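Local coordinates for Slr0280 protein (PDB 5H3K) that is of unknown function but carries a phosphodiester glycosidase (NAGPA-type) family domain, consistent with a role in cleaving sugar phosphodiester bonds, at residues 412-423 / 455-466. Residues are numbered along the deposited sequence; the frame is centred on the assembly and turned at random.
Sequences IARYTPAWGPSY and PIPSDGYLIIDR
Arg414 lays NH1 over the face of the Tyr461 ring, a cation-pi contact between neighbouring antiparallel strands, 412-415 and 460-466, of a mixed beta sheet. The guanidinium stands almost upright on the ring, the planes 88° apart and NH1 3.4 Å from Tyr461 CG; a bend at chi3 (71°) brings it there, while NE forms a salt bridge with Glu388. Ala413 and Tyr415 pair with Ile464 and Leu462 through four backbone hydrogen bonds, the Ala413 N to Ile464 O bond being nearly straight at 179°.

On the face bearing Tyr415, Leu462 and Ile464, Ile464 CD1 packs against Tyr423 CE2 at 3.5 Å and Leu462 CD1 against Tyr423 CB. Ile456, beta-branched and so two-armed, sends CD1 into the loop 416-421, 3.7 Å from Trp419 CD1, while CG2 lies against Tyr415 O. Its backbone N donates to Pro421 O, and one water donates to both Ile456 O and Gly420 O.

Arginine suits position 466 because its long, extended chain reaches two phenols. Glu430 holds both Arg466 NE and Tyr423 OH, and Tyr415 OH also bonds Ser405 O. Arg466 NH2 donates to Tyr423 OH at 2.8 Å and to Tyr415 OH at 2.9 Å, the latter within the guanidinium plane.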
# COMPACT_ATOMS: atom_id res chain seq x y z
N ILE A 412 31.20 -9.61 2.27
CA ILE A 412 31.45 -8.25 2.73
C ILE A 412 30.20 -7.39 2.55
O ILE A 412 29.64 -7.33 1.46
CB ILE A 412 32.62 -7.62 1.96
CG1 ILE A 412 33.90 -8.43 2.21
CG2 ILE A 412 32.79 -6.14 2.35
CD1 ILE A 412 35.03 -8.10 1.26
N ALA A 413 29.79 -6.72 3.63
CA ALA A 413 28.60 -5.87 3.61
C ALA A 413 28.97 -4.43 3.93
O ALA A 413 30.01 -4.16 4.54
CB ALA A 413 27.54 -6.39 4.58
N ARG A 414 28.12 -3.50 3.52
CA ARG A 414 28.39 -2.09 3.77
C ARG A 414 27.11 -1.48 4.32
O ARG A 414 26.00 -1.86 3.92
CB ARG A 414 28.83 -1.42 2.47
CG ARG A 414 29.71 -0.20 2.64
CD ARG A 414 30.34 0.20 1.30
NE ARG A 414 29.37 0.77 0.36
CZ ARG A 414 29.06 2.06 0.31
NH1 ARG A 414 29.61 2.92 1.16
NH2 ARG A 414 28.18 2.49 -0.59
N TYR A 415 27.26 -0.56 5.27
CA TYR A 415 26.12 0.14 5.86
C TYR A 415 26.40 1.63 5.86
O TYR A 415 27.39 2.09 6.42
CB TYR A 415 25.87 -0.36 7.28
CG TYR A 415 25.30 -1.76 7.31
CD1 TYR A 415 23.93 -1.97 7.14
CD2 TYR A 415 26.12 -2.87 7.48
CE1 TYR A 415 23.39 -3.26 7.16
CE2 TYR A 415 25.59 -4.17 7.49
CZ TYR A 415 24.22 -4.35 7.33
OH TYR A 415 23.70 -5.63 7.34
N THR A 416 25.52 2.38 5.21
CA THR A 416 25.69 3.82 5.03
C THR A 416 24.67 4.54 5.93
O THR A 416 23.86 3.88 6.58
CB THR A 416 25.51 4.23 3.56
OG1 THR A 416 24.12 4.20 3.21
CG2 THR A 416 26.30 3.30 2.66
N PRO A 417 24.73 5.88 5.99
CA PRO A 417 23.73 6.57 6.81
C PRO A 417 22.28 6.32 6.39
O PRO A 417 21.39 6.52 7.21
CB PRO A 417 24.08 8.05 6.60
CG PRO A 417 25.57 8.03 6.44
CD PRO A 417 25.85 6.78 5.65
N ALA A 418 22.03 5.89 5.15
CA ALA A 418 20.67 5.49 4.75
C ALA A 418 20.08 4.38 5.63
O ALA A 418 18.86 4.29 5.81
CB ALA A 418 20.63 5.09 3.28
N TRP A 419 20.94 3.52 6.19
CA TRP A 419 20.50 2.47 7.09
C TRP A 419 19.91 3.05 8.37
O TRP A 419 18.93 2.55 8.91
CB TRP A 419 21.68 1.55 7.43
CG TRP A 419 21.38 0.37 8.33
CD1 TRP A 419 21.75 0.22 9.64
CD2 TRP A 419 20.70 -0.83 7.96
NE1 TRP A 419 21.33 -1.01 10.11
CE2 TRP A 419 20.69 -1.67 9.10
CE3 TRP A 419 20.09 -1.28 6.78
CZ2 TRP A 419 20.09 -2.94 9.08
CZ3 TRP A 419 19.50 -2.54 6.77
CH2 TRP A 419 19.50 -3.35 7.91
N GLY A 420 20.54 4.12 8.85
CA GLY A 420 20.18 4.73 10.12
C GLY A 420 21.43 5.28 10.80
O GLY A 420 22.52 5.28 10.21
N PRO A 421 21.26 5.78 12.03
CA PRO A 421 22.38 6.30 12.83
C PRO A 421 23.29 5.21 13.39
O PRO A 421 24.44 5.51 13.71
CB PRO A 421 21.66 7.02 13.99
CG PRO A 421 20.32 7.39 13.42
CD PRO A 421 19.96 6.20 12.56
N SER A 422 22.81 3.98 13.49
CA SER A 422 23.63 2.92 14.08
C SER A 422 23.49 1.56 13.41
O SER A 422 22.55 1.32 12.65
CB SER A 422 23.36 2.79 15.59
OG SER A 422 22.23 1.98 15.83
N TYR A 423 24.43 0.67 13.70
CA TYR A 423 24.37 -0.71 13.25
C TYR A 423 24.50 -1.66 14.44
O TYR A 423 25.35 -1.47 15.31
CB TYR A 423 25.46 -1.00 12.21
CG TYR A 423 25.58 -2.47 11.88
CD1 TYR A 423 24.62 -3.10 11.10
CD2 TYR A 423 26.64 -3.22 12.36
CE1 TYR A 423 24.72 -4.46 10.80
CE2 TYR A 423 26.75 -4.57 12.06
CZ TYR A 423 25.79 -5.19 11.28
OH TYR A 423 25.90 -6.53 10.99
N PRO A 455 27.83 3.17 15.99
CA PRO A 455 27.31 4.31 15.23
C PRO A 455 27.81 4.22 13.78
O PRO A 455 28.94 3.76 13.55
CB PRO A 455 27.95 5.52 15.92
CG PRO A 455 28.44 5.01 17.25
CD PRO A 455 28.77 3.57 17.04
N ILE A 456 26.97 4.62 12.83
CA ILE A 456 27.39 4.80 11.45
C ILE A 456 27.72 6.28 11.25
O ILE A 456 26.86 7.16 11.45
CB ILE A 456 26.29 4.38 10.45
CG1 ILE A 456 25.88 2.92 10.66
CG2 ILE A 456 26.76 4.61 9.03
CD1 ILE A 456 24.57 2.52 9.93
N PRO A 457 28.97 6.58 10.87
CA PRO A 457 29.38 7.99 10.77
C PRO A 457 28.59 8.74 9.70
O PRO A 457 28.39 8.20 8.61
CB PRO A 457 30.86 7.90 10.36
CG PRO A 457 31.29 6.53 10.77
CD PRO A 457 30.08 5.66 10.58
N SER A 458 28.15 9.96 10.00
CA SER A 458 27.33 10.72 9.06
C SER A 458 28.10 11.08 7.79
O SER A 458 27.50 11.28 6.74
CB SER A 458 26.78 11.99 9.71
OG SER A 458 27.83 12.84 10.14
N ASP A 459 29.42 11.16 7.89
CA ASP A 459 30.27 11.48 6.75
C ASP A 459 30.99 10.23 6.26
O ASP A 459 32.06 10.32 5.66
CB ASP A 459 31.29 12.56 7.11
CG ASP A 459 32.20 12.13 8.26
OD1 ASP A 459 31.85 11.18 9.00
OD2 ASP A 459 33.26 12.77 8.44
N GLY A 460 30.42 9.06 6.54
CA GLY A 460 31.04 7.82 6.09
C GLY A 460 30.10 6.63 6.07
O GLY A 460 28.94 6.74 5.67
N TYR A 461 30.62 5.48 6.51
CA TYR A 461 29.91 4.21 6.46
C TYR A 461 30.67 3.14 7.20
O TYR A 461 31.80 3.36 7.64
CB TYR A 461 29.68 3.77 5.00
CG TYR A 461 30.94 3.67 4.16
CD1 TYR A 461 31.64 2.47 4.05
CD2 TYR A 461 31.41 4.76 3.44
CE1 TYR A 461 32.78 2.37 3.26
CE2 TYR A 461 32.54 4.68 2.66
CZ TYR A 461 33.22 3.48 2.57
OH TYR A 461 34.36 3.42 1.79
N LEU A 462 30.06 1.96 7.33
CA LEU A 462 30.72 0.83 7.96
C LEU A 462 30.92 -0.26 6.92
O LEU A 462 30.05 -0.48 6.06
CB LEU A 462 29.88 0.29 9.11
CG LEU A 462 29.55 1.26 10.24
CD1 LEU A 462 28.74 0.55 11.33
CD2 LEU A 462 30.85 1.84 10.82
N ILE A 463 32.08 -0.91 6.97
CA ILE A 463 32.28 -2.14 6.23
C ILE A 463 32.18 -3.28 7.24
O ILE A 463 32.85 -3.27 8.29
CB ILE A 463 33.64 -2.19 5.53
CG1 ILE A 463 33.72 -1.09 4.47
CG2 ILE A 463 33.85 -3.57 4.92
CD1 ILE A 463 35.16 -0.80 3.96
N ILE A 464 31.32 -4.25 6.94
CA ILE A 464 31.10 -5.40 7.81
C ILE A 464 31.63 -6.66 7.13
O ILE A 464 31.23 -6.99 6.00
CB ILE A 464 29.60 -5.59 8.14
CG1 ILE A 464 29.06 -4.41 8.96
CG2 ILE A 464 29.37 -6.89 8.89
CD1 ILE A 464 29.77 -4.20 10.28
N ASP A 465 32.54 -7.36 7.80
CA ASP A 465 33.08 -8.59 7.24
C ASP A 465 32.44 -9.76 7.97
O ASP A 465 32.60 -9.90 9.18
CB ASP A 465 34.60 -8.62 7.40
CG ASP A 465 35.24 -9.86 6.79
OD1 ASP A 465 34.52 -10.68 6.18
OD2 ASP A 465 36.49 -9.99 6.92
N ARG A 466 31.70 -10.58 7.23
CA ARG A 466 31.10 -11.79 7.78
C ARG A 466 31.81 -13.00 7.19
O ARG A 466 31.79 -13.22 5.97
CB ARG A 466 29.59 -11.82 7.49
CG ARG A 466 28.86 -10.58 8.00
CD ARG A 466 27.36 -10.68 7.78
NE ARG A 466 26.65 -9.62 8.47
CZ ARG A 466 25.84 -8.75 7.87
NH1 ARG A 466 25.65 -8.82 6.57
NH2 ARG A 466 25.22 -7.81 8.59
O HOH W 1 24.39 7.45 10.16